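Local coordinates for protein chloroplastic group IIB intron splicing facilitator CRS2, chloroplastic (Zea mays, PDB 1RYB) that is required for splicing of group IIB introns in chloroplasts, acting in complexes with CAF1 or CAF2, and lacks the peptidyl-tRNA hydrolase activity of its relatives, at residues A47-T52 with A185-V190; G151-K156 with R160-Q165; T55-S60 with A92-V97; G114-Q119 with L179-D184; G32-V37 with S169-Q174. One frame throughout, in Å; residues are numbered along the deposited sequence.

Interaction 1: residues A47-T52 with A185-V190; sequences AEEGIT and AVRTLV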
# COMPACT_ATOMS: atom_id res chain seq x y z
N ALA A 47 -11.49 -6.42 -3.28
CA ALA A 47 -12.39 -7.52 -3.28
C ALA A 47 -13.43 -7.42 -2.15
O ALA A 47 -14.60 -7.64 -2.35
CB ALA A 47 -11.69 -8.89 -3.25
N GLU A 48 -12.99 -7.19 -0.93
CA GLU A 48 -13.87 -7.12 0.17
C GLU A 48 -14.88 -6.01 0.04
O GLU A 48 -15.96 -6.14 0.55
CB GLU A 48 -13.06 -6.88 1.41
CG GLU A 48 -13.89 -6.72 2.68
CD GLU A 48 -14.18 -8.07 3.27
OE1 GLU A 48 -13.91 -9.11 2.69
OE2 GLU A 48 -14.75 -8.00 4.45
N GLU A 49 -14.60 -4.91 -0.62
CA GLU A 49 -15.58 -3.87 -0.66
C GLU A 49 -16.36 -3.79 -1.98
O GLU A 49 -17.02 -2.78 -2.28
CB GLU A 49 -14.97 -2.46 -0.40
CG GLU A 49 -14.05 -2.32 0.84
CD GLU A 49 -14.80 -2.53 2.15
OE1 GLU A 49 -14.29 -3.01 3.15
OE2 GLU A 49 -16.08 -2.30 2.04
N GLY A 50 -16.21 -4.83 -2.82
CA GLY A 50 -16.93 -4.93 -4.08
C GLY A 50 -16.52 -3.90 -5.06
O GLY A 50 -17.36 -3.32 -5.79
N ILE A 51 -15.18 -3.71 -5.13
CA ILE A 51 -14.67 -2.72 -6.07
C ILE A 51 -13.90 -3.39 -7.19
O ILE A 51 -13.07 -4.25 -6.97
CB ILE A 51 -13.83 -1.58 -5.41
CG1 ILE A 51 -14.62 -0.82 -4.38
CG2 ILE A 51 -13.37 -0.62 -6.47
CD1 ILE A 51 -13.68 -0.03 -3.42
N THR A 52 -14.18 -3.02 -8.43
CA THR A 52 -13.44 -3.64 -9.51
C THR A 52 -12.33 -2.64 -10.01
O THR A 52 -12.62 -1.42 -10.23
CB THR A 52 -14.42 -4.22 -10.59
OG1 THR A 52 -15.77 -3.90 -10.22
CG2 THR A 52 -14.31 -5.75 -10.63
N ALA A 185 -8.27 -3.55 9.49
CA ALA A 185 -7.61 -2.35 10.02
C ALA A 185 -7.90 -1.18 9.13
O ALA A 185 -8.04 -0.05 9.56
CB ALA A 185 -6.08 -2.52 10.02
N VAL A 186 -7.84 -1.44 7.79
CA VAL A 186 -8.06 -0.31 6.85
C VAL A 186 -9.50 0.19 6.92
O VAL A 186 -9.74 1.38 6.99
CB VAL A 186 -7.63 -0.69 5.39
CG1 VAL A 186 -8.12 0.41 4.41
CG2 VAL A 186 -6.11 -0.80 5.40
N ARG A 187 -10.45 -0.72 6.94
CA ARG A 187 -11.83 -0.29 7.10
C ARG A 187 -12.02 0.54 8.29
O ARG A 187 -12.73 1.52 8.32
CB ARG A 187 -12.71 -1.47 7.29
CG ARG A 187 -13.02 -2.16 6.03
CD ARG A 187 -14.20 -3.12 6.21
NE ARG A 187 -15.33 -2.54 6.93
CZ ARG A 187 -16.45 -2.13 6.32
NH1 ARG A 187 -17.51 -1.61 6.97
NH2 ARG A 187 -16.50 -2.23 5.01
N THR A 188 -11.46 0.08 9.40
CA THR A 188 -11.58 0.85 10.67
C THR A 188 -10.91 2.19 10.59
O THR A 188 -11.49 3.21 10.98
CB THR A 188 -10.99 0.07 11.87
OG1 THR A 188 -11.75 -1.13 11.99
CG2 THR A 188 -11.12 0.94 13.17
N LEU A 189 -9.69 2.24 10.07
CA LEU A 189 -9.08 3.54 9.91
C LEU A 189 -9.94 4.47 9.10
O LEU A 189 -10.07 5.64 9.42
CB LEU A 189 -7.68 3.38 9.24
CG LEU A 189 -7.03 4.68 8.76
CD1 LEU A 189 -6.53 5.47 9.96
CD2 LEU A 189 -5.89 4.35 7.84
N VAL A 190 -10.41 4.02 7.96
CA VAL A 190 -11.22 4.85 7.06
C VAL A 190 -12.54 5.28 7.69
O VAL A 190 -12.88 6.44 7.62
CB VAL A 190 -11.49 4.08 5.80
CG1 VAL A 190 -12.52 4.82 4.93
CG2 VAL A 190 -10.13 3.89 5.09
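The Schellman motif that closes helix 37-48 presents Glu49 to Arg187 of helix 169-192, and the two side chains form a surface salt bridge. Arg187 NH2 donates to Glu49 OE1 over 3.0 Å, with an N-H...O angle of 166°. The carboxylate oxygen lies at the edge of the guanidinium and close to its plane; NH2 meets OE1 from its syn side, somewhat out of the carboxylate plane. The two flat groups are turned only 25° apart. Both chains are bent to reach this position: Glu49 folds at chi2, and the bend of Arg187 at chi3 swings its guanidinium round so that NH2 meets OE1. Gly50, with positive phi, is the C-prime residue of the motif, with Gly50 N bonded to Ala47 O at 3.3 Å; a residue without a side chain adopts such angles readily. The bridge joins the C-terminal end of one helix to the flank of another in the alpha/beta fold of the peptidyl-tRNA hydrolase family. Long side chains suit these places, since the aliphatic parts of both can lie on Ile67 of strand 60-67 while their charged ends meet at the surface. Val186 and Val190 on the same helix pack against the sheet.

Interaction 2: residues G151-K156 with R160-Q165; sequences GSPPGK and RAFLLQ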
# COMPACT_ATOMS: atom_id res chain seq x y z
N GLY A 151 10.50 -8.56 6.70
CA GLY A 151 11.77 -8.89 7.33
C GLY A 151 12.94 -8.47 6.48
O GLY A 151 12.74 -7.85 5.49
N SER A 152 14.19 -8.83 6.86
CA SER A 152 15.30 -8.52 6.03
C SER A 152 15.68 -9.77 5.26
O SER A 152 15.22 -10.89 5.60
CB SER A 152 16.53 -7.98 6.78
OG SER A 152 16.18 -7.09 7.84
N PRO A 153 16.60 -9.56 4.27
CA PRO A 153 17.09 -10.63 3.45
C PRO A 153 17.90 -11.56 4.27
O PRO A 153 18.65 -11.10 5.11
CB PRO A 153 17.98 -9.97 2.42
CG PRO A 153 17.85 -8.45 2.58
CD PRO A 153 17.04 -8.21 3.84
N PRO A 154 17.62 -12.83 4.15
CA PRO A 154 18.33 -13.87 4.87
C PRO A 154 19.84 -13.81 4.60
O PRO A 154 20.28 -13.42 3.54
CB PRO A 154 17.85 -15.17 4.26
CG PRO A 154 17.35 -14.83 2.87
CD PRO A 154 17.12 -13.32 2.85
N GLY A 155 20.60 -14.24 5.56
CA GLY A 155 22.06 -14.23 5.44
C GLY A 155 22.63 -13.05 4.63
O GLY A 155 22.42 -11.86 4.94
N LYS A 156 23.35 -13.38 3.54
CA LYS A 156 23.92 -12.33 2.70
C LYS A 156 23.14 -12.11 1.39
O LYS A 156 23.48 -11.24 0.58
CB LYS A 156 25.39 -12.55 2.43
CG LYS A 156 26.18 -12.78 3.70
CD LYS A 156 26.24 -11.58 4.59
CE LYS A 156 26.31 -11.95 6.07
NZ LYS A 156 26.42 -10.76 6.95
N ARG A 160 18.01 -6.45 -3.04
CA ARG A 160 17.27 -6.29 -4.27
C ARG A 160 16.65 -7.55 -4.76
O ARG A 160 15.50 -7.59 -5.13
CB ARG A 160 18.06 -5.60 -5.39
CG ARG A 160 17.12 -5.35 -6.59
CD ARG A 160 17.85 -4.91 -7.85
NE ARG A 160 16.95 -4.67 -9.00
CZ ARG A 160 17.25 -3.95 -10.14
NH1 ARG A 160 18.44 -3.34 -10.34
NH2 ARG A 160 16.30 -3.81 -11.10
N ALA A 161 17.42 -8.62 -4.75
CA ALA A 161 16.95 -9.88 -5.17
C ALA A 161 15.82 -10.34 -4.27
O ALA A 161 14.88 -10.98 -4.69
CB ALA A 161 18.09 -10.90 -5.00
N PHE A 162 16.01 -10.08 -3.00
CA PHE A 162 15.08 -10.48 -2.00
C PHE A 162 13.73 -9.80 -2.25
O PHE A 162 12.68 -10.42 -2.12
CB PHE A 162 15.65 -10.04 -0.64
CG PHE A 162 14.76 -10.28 0.52
CD1 PHE A 162 14.44 -11.57 0.93
CD2 PHE A 162 14.24 -9.19 1.23
CE1 PHE A 162 13.60 -11.83 2.02
CE2 PHE A 162 13.41 -9.42 2.33
CZ PHE A 162 13.09 -10.73 2.71
N LEU A 163 13.77 -8.57 -2.66
CA LEU A 163 12.50 -7.87 -2.90
C LEU A 163 11.77 -8.42 -4.03
O LEU A 163 10.53 -8.32 -4.12
CB LEU A 163 12.68 -6.38 -3.17
CG LEU A 163 13.24 -5.57 -2.01
CD1 LEU A 163 13.59 -4.13 -2.51
CD2 LEU A 163 12.27 -5.51 -0.82
N LEU A 164 12.54 -8.90 -4.98
CA LEU A 164 12.00 -9.28 -6.21
C LEU A 164 11.80 -10.73 -6.37
O LEU A 164 11.59 -11.20 -7.48
CB LEU A 164 12.83 -8.72 -7.40
CG LEU A 164 12.95 -7.22 -7.43
CD1 LEU A 164 13.69 -6.84 -8.71
CD2 LEU A 164 11.57 -6.53 -7.40
N GLN A 165 11.74 -11.40 -5.23
CA GLN A 165 11.44 -12.85 -5.11
C GLN A 165 10.14 -13.09 -4.41
O GLN A 165 9.59 -12.22 -3.79
CB GLN A 165 12.53 -13.58 -4.35
CG GLN A 165 13.62 -14.03 -5.38
CD GLN A 165 13.12 -15.25 -6.16
OE1 GLN A 165 13.84 -15.81 -7.02
NE2 GLN A 165 11.87 -15.67 -5.87
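One face of the Phe162 ring is covered by the backbone and ring of Pro153, whose CA stands 3.7 Å from the centroid of the Phe162 ring and 7° off its normal, a CH-pi contact almost exactly over the centre. Ser152 C and Pro153 N extend the cover on that face, and Gly151 O comes to the edge near the ring plane, 3.6 Å from Phe162 CE2. Pro154 approaches obliquely, its CD 3.7 Å from Phe162 CD1. Phe162 CG is anti to its own backbone N (chi1 176°), a setting that carries the ring from the helix across to the loop. Prolines suit this loop because their rigid rings offer C-H groups to an aromatic face and hold the chain extended alongside it. Pro153 CB also packs on Phe162 CG at 3.8 Å. With an alanine in place of Phe162, the proline loop would probably be left without the ring it packs on. Phe162 also touches Ile150, and it lies close to His35 and Asp107, which by similarity match catalytic residues of the hydrolases. The contact thus folds the loop that follows strand 145-149 back onto the short helix 159-163, beside the 3-10 turn that carries His35.

Interaction 3: residues T55-S60 with A92-V97; sequences TIQSKS and AAYYQV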
# COMPACT_ATOMS: atom_id res chain seq x y z
N THR A 55 -10.19 0.86 -13.97
CA THR A 55 -10.07 2.16 -14.57
C THR A 55 -8.63 2.42 -14.77
O THR A 55 -7.83 2.18 -13.86
CB THR A 55 -10.67 3.22 -13.67
OG1 THR A 55 -12.04 2.94 -13.61
CG2 THR A 55 -10.46 4.57 -14.31
N ILE A 56 -8.28 2.85 -16.00
CA ILE A 56 -6.92 3.23 -16.32
C ILE A 56 -6.81 4.73 -16.28
O ILE A 56 -7.51 5.40 -17.02
CB ILE A 56 -6.51 2.69 -17.70
CG1 ILE A 56 -6.26 1.15 -17.53
CG2 ILE A 56 -5.21 3.45 -18.13
CD1 ILE A 56 -5.94 0.38 -18.81
N GLN A 57 -5.95 5.30 -15.41
CA GLN A 57 -5.83 6.74 -15.28
C GLN A 57 -4.57 7.07 -14.55
O GLN A 57 -4.18 6.33 -13.64
CB GLN A 57 -7.05 7.23 -14.45
CG GLN A 57 -7.20 8.79 -14.30
CD GLN A 57 -8.27 9.24 -13.32
OE1 GLN A 57 -9.00 8.44 -12.74
NE2 GLN A 57 -8.40 10.54 -13.17
N SER A 58 -3.92 8.15 -14.95
CA SER A 58 -2.71 8.63 -14.23
C SER A 58 -1.68 7.52 -13.88
O SER A 58 -1.28 7.35 -12.72
CB SER A 58 -3.14 9.30 -12.90
OG SER A 58 -2.00 9.96 -12.32
N LYS A 59 -1.29 6.76 -14.90
CA LYS A 59 -0.29 5.67 -14.78
C LYS A 59 -0.70 4.63 -13.81
O LYS A 59 0.18 3.94 -13.31
CB LYS A 59 1.00 6.27 -14.22
CG LYS A 59 1.60 7.41 -15.06
CD LYS A 59 2.94 7.91 -14.49
CE LYS A 59 3.83 8.54 -15.54
NZ LYS A 59 3.15 9.70 -16.13
N SER A 60 -2.01 4.42 -13.60
CA SER A 60 -2.44 3.44 -12.62
C SER A 60 -3.61 2.63 -13.11
O SER A 60 -4.28 3.00 -14.05
CB SER A 60 -2.99 4.21 -11.39
OG SER A 60 -1.94 5.04 -10.84
N ALA A 92 -4.62 12.24 -6.42
CA ALA A 92 -5.12 12.92 -5.24
C ALA A 92 -5.67 14.30 -5.63
O ALA A 92 -6.64 14.83 -5.04
CB ALA A 92 -3.96 13.12 -4.23
N ALA A 93 -5.00 14.90 -6.63
CA ALA A 93 -5.39 16.24 -7.11
C ALA A 93 -6.70 16.14 -7.85
O ALA A 93 -7.66 16.79 -7.50
CB ALA A 93 -4.26 16.97 -7.93
N TYR A 94 -6.78 15.19 -8.76
CA TYR A 94 -7.99 14.98 -9.52
C TYR A 94 -9.20 14.76 -8.68
O TYR A 94 -10.26 15.32 -8.93
CB TYR A 94 -7.81 13.83 -10.55
CG TYR A 94 -8.94 13.62 -11.56
CD1 TYR A 94 -8.82 14.04 -12.88
CD2 TYR A 94 -10.12 12.99 -11.17
CE1 TYR A 94 -9.87 13.86 -13.78
CE2 TYR A 94 -11.14 12.74 -12.07
CZ TYR A 94 -11.03 13.22 -13.38
OH TYR A 94 -12.05 12.99 -14.27
N TYR A 95 -9.07 13.86 -7.72
CA TYR A 95 -10.21 13.45 -6.91
C TYR A 95 -10.38 14.29 -5.61
O TYR A 95 -11.21 13.91 -4.75
CB TYR A 95 -10.04 11.96 -6.61
CG TYR A 95 -10.30 11.12 -7.85
CD1 TYR A 95 -9.27 10.49 -8.57
CD2 TYR A 95 -11.60 11.00 -8.32
CE1 TYR A 95 -9.55 9.75 -9.72
CE2 TYR A 95 -11.91 10.23 -9.45
CZ TYR A 95 -10.88 9.65 -10.17
OH TYR A 95 -11.24 8.97 -11.31
N GLN A 96 -9.52 15.36 -5.43
CA GLN A 96 -9.61 16.21 -4.23
C GLN A 96 -9.46 15.42 -2.93
O GLN A 96 -10.21 15.59 -1.96
CB GLN A 96 -10.95 17.04 -4.20
CG GLN A 96 -11.10 17.90 -5.48
CD GLN A 96 -12.48 18.58 -5.49
OE1 GLN A 96 -12.75 19.46 -4.69
NE2 GLN A 96 -13.42 18.10 -6.33
N VAL A 97 -8.48 14.51 -2.91
CA VAL A 97 -8.27 13.76 -1.71
C VAL A 97 -7.27 14.49 -0.84
O VAL A 97 -6.17 14.74 -1.31
CB VAL A 97 -7.63 12.41 -2.10
CG1 VAL A 97 -7.47 11.55 -0.78
CG2 VAL A 97 -8.50 11.72 -3.11
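Gln57 engages two consecutive tyrosines with the two ends of its amide. Tyr95 OH donates to Gln57 OE1 over 2.7 Å; the hydroxyl lies in the carbonyl plane, on a lone pair, at a C=O...O angle of 128°. Gln57 NE2 stands over the face of the Tyr94 ring, 3.3 Å above its plane and over its centre, with the amide and ring planes 84° apart. Tyr94 and Tyr95 touch each other: CD2 of Tyr94 sits 3.4 Å above the Tyr95 ring plane. Gln57 reaches both by an extended chain, its CG anti to the backbone N (chi1 -175°). Behind it, the type I' turn from Gln57 to Ser60 links strands 55-57 and 60-67, with Ser60 N bonded to Gln57 O at 2.9 Å. On the opposing side a Schellman motif with Gln96 at positive phi ends helix 84-94; Tyr95, just before Gln96, also rests on Ile64 and Leu73. Glutamine suits the place because one amide supplies both an acceptor for the phenol and an NH2 group that can lie over the aromatic face. Holding OE1 at Tyr95 is likely to fix the amide's rotation, and the partly positive N-H hydrogens of NE2 probably interact favourably with the electron-rich Tyr94 ring.

Interaction 4: residues G114-Q119 with L179-D184; sequences GVLRLQ and LEQGVD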
# COMPACT_ATOMS: atom_id res chain seq x y z
N GLY A 114 5.01 -10.47 7.83
CA GLY A 114 3.62 -10.64 8.20
C GLY A 114 3.15 -9.64 9.30
O GLY A 114 1.96 -9.58 9.64
N VAL A 115 4.04 -8.91 9.91
CA VAL A 115 3.59 -7.96 10.95
C VAL A 115 3.10 -6.67 10.31
O VAL A 115 3.77 -6.08 9.45
CB VAL A 115 4.77 -7.69 11.90
CG1 VAL A 115 4.37 -6.66 12.94
CG2 VAL A 115 5.08 -9.02 12.61
N LEU A 116 1.91 -6.18 10.77
CA LEU A 116 1.41 -4.93 10.21
C LEU A 116 1.71 -3.78 11.13
O LEU A 116 1.70 -3.93 12.37
CB LEU A 116 -0.12 -4.98 10.06
CG LEU A 116 -0.63 -6.05 9.07
CD1 LEU A 116 -2.17 -6.04 8.96
CD2 LEU A 116 -0.06 -5.83 7.66
N ARG A 117 1.80 -2.60 10.59
CA ARG A 117 1.89 -1.47 11.47
C ARG A 117 1.21 -0.28 10.82
O ARG A 117 1.30 -0.08 9.60
CB ARG A 117 3.33 -1.19 11.88
CG ARG A 117 3.56 0.19 12.41
CD ARG A 117 5.03 0.49 12.80
NE ARG A 117 5.09 1.52 13.83
CZ ARG A 117 6.19 1.88 14.50
NH1 ARG A 117 7.39 1.30 14.28
NH2 ARG A 117 6.09 2.86 15.44
N LEU A 118 0.52 0.55 11.63
CA LEU A 118 -0.12 1.70 11.03
C LEU A 118 0.51 2.94 11.56
O LEU A 118 0.54 3.09 12.75
CB LEU A 118 -1.60 1.69 11.44
CG LEU A 118 -2.22 3.03 11.12
CD1 LEU A 118 -2.31 3.20 9.59
CD2 LEU A 118 -3.62 3.11 11.73
N GLN A 119 0.92 3.87 10.70
CA GLN A 119 1.49 5.17 11.12
C GLN A 119 0.78 6.30 10.45
O GLN A 119 0.33 6.12 9.36
CB GLN A 119 2.98 5.37 10.86
CG GLN A 119 3.84 4.38 11.64
CD GLN A 119 5.24 4.28 11.07
OE1 GLN A 119 6.22 4.79 11.66
NE2 GLN A 119 5.32 3.71 9.89
N LEU A 179 -3.04 -10.25 5.38
CA LEU A 179 -3.98 -9.59 4.49
C LEU A 179 -5.36 -9.58 5.13
O LEU A 179 -6.13 -8.65 4.96
CB LEU A 179 -4.09 -10.23 3.09
CG LEU A 179 -2.72 -10.36 2.42
CD1 LEU A 179 -2.85 -11.28 1.20
CD2 LEU A 179 -2.24 -8.96 1.97
N GLU A 180 -5.73 -10.67 5.79
CA GLU A 180 -7.05 -10.66 6.34
C GLU A 180 -7.14 -9.59 7.43
O GLU A 180 -8.17 -8.89 7.62
CB GLU A 180 -7.37 -12.04 6.92
CG GLU A 180 -7.68 -13.06 5.83
CD GLU A 180 -8.61 -12.53 4.77
OE1 GLU A 180 -8.28 -12.42 3.59
OE2 GLU A 180 -9.79 -12.21 5.22
N GLN A 181 -6.03 -9.45 8.18
CA GLN A 181 -6.02 -8.50 9.29
C GLN A 181 -6.07 -7.09 8.77
O GLN A 181 -6.72 -6.21 9.36
CB GLN A 181 -4.75 -8.68 10.12
CG GLN A 181 -4.61 -7.55 11.15
CD GLN A 181 -3.30 -7.64 11.90
OE1 GLN A 181 -2.40 -8.46 11.56
NE2 GLN A 181 -3.21 -6.88 13.00
N GLY A 182 -5.35 -6.92 7.64
CA GLY A 182 -5.23 -5.61 6.96
C GLY A 182 -6.56 -5.04 6.48
O GLY A 182 -6.83 -3.82 6.59
N VAL A 183 -7.40 -5.90 5.97
CA VAL A 183 -8.67 -5.46 5.48
C VAL A 183 -9.48 -4.79 6.57
O VAL A 183 -10.10 -3.74 6.41
CB VAL A 183 -9.41 -6.65 4.84
CG1 VAL A 183 -10.76 -6.13 4.34
CG2 VAL A 183 -8.60 -7.12 3.63
N ASP A 184 -9.50 -5.41 7.69
CA ASP A 184 -10.26 -4.87 8.79
C ASP A 184 -9.61 -3.57 9.35
O ASP A 184 -10.32 -2.63 9.76
CB ASP A 184 -10.32 -5.96 9.88
CG ASP A 184 -10.60 -5.39 11.23
OD1 ASP A 184 -9.84 -4.72 11.92
OD2 ASP A 184 -11.81 -5.59 11.53
O HOH W 1 0.40 -8.21 12.29
O HOH W 2 0.02 -6.37 13.93
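Van der Waals contact joins Leu116 to the side chain of Gln181 and to the backbone beside it. Leu116 CD1 approaches Gln181 CD at 3.5 Å, coming from the opposite direction to the glutamine, and it also lies 3.6 Å from Gly182 N. One methyl branch thus does nearly all the touching, since chi1 of -63° puts CG anti to the carbonyl carbon and chi2 of -179° then extends the side chain toward the helix. With no side chain at Gly182 the methyl meets bare backbone; a beta carbon would lie at about contact distance, and anything longer would probably crowd it. Strand 116-119 is one of the two edge strands of the mixed sheet, paired antiparallel with 145-149, and helix 169-192 lies against it in the alpha/beta fold of this family. Leu116 also touches Ile148 and Ala178, which extend the apolar layer beyond this pair. Polar contact runs through water. One water donates to Gln181 OE1 at 2.9 Å and accepts from Leu116 N at 3.0 Å, with a weak third bond to Gly114 O. A second water makes weak bonds to Leu116 O and to Gln181 NE2. A glutamine serves here because its methylenes lie against Leu116 while its amide, carried out on an extended chain, reaches the waters; OE1 also accepts a bond from NE2 of Gln205, the C-terminal residue.

Interaction 5: residues G32-V37 with S169-Q174; sequences GTRHNV and SEERVQ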
# COMPACT_ATOMS: atom_id res chain seq x y z
N GLY A 32 3.31 -11.60 -6.98
CA GLY A 32 3.66 -12.46 -5.88
C GLY A 32 4.98 -12.13 -5.19
O GLY A 32 5.31 -12.73 -4.18
N THR A 33 5.71 -11.16 -5.77
CA THR A 33 6.99 -10.76 -5.21
C THR A 33 6.82 -9.92 -3.96
O THR A 33 5.78 -9.30 -3.74
CB THR A 33 7.88 -10.12 -6.26
OG1 THR A 33 7.34 -8.90 -6.67
CG2 THR A 33 8.05 -11.04 -7.52
N ARG A 34 7.80 -9.97 -3.12
CA ARG A 34 7.70 -9.27 -1.81
C ARG A 34 7.42 -7.77 -1.96
O ARG A 34 6.60 -7.19 -1.19
CB ARG A 34 8.96 -9.46 -0.98
CG ARG A 34 9.20 -10.96 -0.68
CD ARG A 34 10.25 -11.11 0.46
NE ARG A 34 10.50 -12.51 0.91
CZ ARG A 34 11.31 -13.38 0.24
NH1 ARG A 34 11.93 -13.01 -0.89
NH2 ARG A 34 11.44 -14.65 0.72
N HIS A 35 8.13 -7.16 -2.88
CA HIS A 35 7.94 -5.72 -3.12
C HIS A 35 6.54 -5.39 -3.69
O HIS A 35 6.19 -4.22 -3.79
CB HIS A 35 9.01 -5.25 -4.14
CG HIS A 35 9.65 -3.88 -3.92
ND1 HIS A 35 9.72 -3.30 -2.70
CD2 HIS A 35 10.27 -3.08 -4.81
CE1 HIS A 35 10.36 -2.15 -2.84
NE2 HIS A 35 10.68 -1.99 -4.12
N ASN A 36 5.75 -6.38 -4.06
CA ASN A 36 4.38 -6.16 -4.53
C ASN A 36 3.32 -6.44 -3.49
O ASN A 36 2.16 -6.45 -3.79
CB ASN A 36 4.07 -7.08 -5.72
CG ASN A 36 4.40 -6.37 -7.03
OD1 ASN A 36 5.33 -5.56 -7.13
ND2 ASN A 36 3.57 -6.55 -8.03
N VAL A 37 3.69 -6.73 -2.22
CA VAL A 37 2.68 -7.07 -1.27
C VAL A 37 1.66 -5.96 -1.07
O VAL A 37 0.55 -6.25 -0.69
CB VAL A 37 3.32 -7.58 0.05
CG1 VAL A 37 4.02 -6.47 0.85
CG2 VAL A 37 2.37 -8.40 0.95
N SER A 169 7.14 -20.60 1.34
CA SER A 169 5.88 -21.23 1.70
C SER A 169 5.43 -20.79 3.07
O SER A 169 4.22 -20.55 3.34
CB SER A 169 6.08 -22.75 1.79
OG SER A 169 6.22 -23.31 0.53
N GLU A 170 6.41 -20.74 3.97
CA GLU A 170 6.05 -20.39 5.34
C GLU A 170 5.64 -18.91 5.45
O GLU A 170 4.68 -18.59 6.12
CB GLU A 170 7.15 -20.75 6.34
CG GLU A 170 7.54 -22.27 6.32
CD GLU A 170 8.33 -22.67 5.10
OE1 GLU A 170 8.94 -21.88 4.41
OE2 GLU A 170 8.27 -23.96 4.86
N GLU A 171 6.37 -18.04 4.72
CA GLU A 171 6.13 -16.58 4.70
C GLU A 171 4.80 -16.32 4.20
O GLU A 171 4.06 -15.50 4.74
CB GLU A 171 7.16 -15.88 3.84
CG GLU A 171 8.48 -15.84 4.62
CD GLU A 171 9.64 -15.55 3.73
OE1 GLU A 171 9.51 -15.26 2.56
OE2 GLU A 171 10.80 -15.51 4.37
N ARG A 172 4.46 -17.08 3.21
CA ARG A 172 3.16 -16.94 2.57
C ARG A 172 1.97 -17.10 3.52
O ARG A 172 0.98 -16.37 3.47
CB ARG A 172 3.11 -17.84 1.34
CG ARG A 172 1.75 -17.98 0.69
CD ARG A 172 1.03 -16.65 0.61
NE ARG A 172 1.60 -15.82 -0.43
CZ ARG A 172 1.19 -14.51 -0.73
NH1 ARG A 172 0.25 -13.85 -0.12
NH2 ARG A 172 1.82 -13.88 -1.70
N VAL A 173 2.06 -18.06 4.39
CA VAL A 173 0.98 -18.31 5.32
C VAL A 173 0.83 -17.11 6.24
O VAL A 173 -0.28 -16.68 6.62
CB VAL A 173 1.35 -19.57 6.14
CG1 VAL A 173 0.47 -19.71 7.37
CG2 VAL A 173 1.19 -20.85 5.29
N GLN A 174 1.94 -16.52 6.58
CA GLN A 174 1.84 -15.36 7.46
C GLN A 174 1.35 -14.16 6.68
O GLN A 174 0.62 -13.31 7.20
CB GLN A 174 3.17 -15.04 8.03
CG GLN A 174 3.73 -16.11 8.99
CD GLN A 174 5.18 -15.91 9.31
OE1 GLN A 174 6.00 -15.38 8.50
NE2 GLN A 174 5.57 -16.53 10.38
O HOH W 3 4.37 -14.86 -3.04
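Arg34 and Glu171 form the tight half of the contact. Arg34 NH2 donates over 2.7 Å, at an N-H...O angle of 156°, to Glu171 OE1, which accepts on its syn lone pair, and Arg34 NE adds a weak bond to the same atom at 3.4 Å. OE1 thus meets the guanidinium edge near its plane, the carboxylate turned 72° against it. Arginine suits this buried place because its several N-H groups serve different partners: NH1 is taken by Phe162 O, and Glu171 OE1 is also held by Ser168 N. The 3-10 turn 34-36 carries His35, which by similarity corresponds to the proton acceptor of active peptidyl-tRNA hydrolases, although this protein lacks the activity; the bridge fastens the turn to the start of helix 169-192. A methionine in place of Arg34 would probably leave Glu171 without its charged partner and Phe162 O without this donor. The other half is looser. Gly32 O and Arg172 NH2 stand 4.4 Å apart, and a water bridges them, donating to Gly32 O at 2.6 Å and accepting from Arg172 NH2 at 3.0 Å. At Gly32 a beta carbon would jam against the preceding carbonyl O. Arg172 NH1 makes salt bridges to Glu40 and Asp176.

From the N terminus, residues 32-37 open the first tie with 47-52 close behind; their partners 169-174 and 185-190 follow in the same order, so interactions 5 and 1 cross, both ending on helix 169-192. Within both spans, interaction 3 closes first, between 55-60 and 92-97, joining an edge strand to helix 84-94. Interaction 4 then opens at 114-119, on the other edge of the sheet, and closes at 179-184; it crosses interaction 5 but lies inside interaction 1. Interaction 2, the shortest loop, lies within interactions 1, 4 and 5, and backbone hydrogen bonds from His35 N to Leu163 O and from Arg34 N to Gln165 O join it to interaction 5.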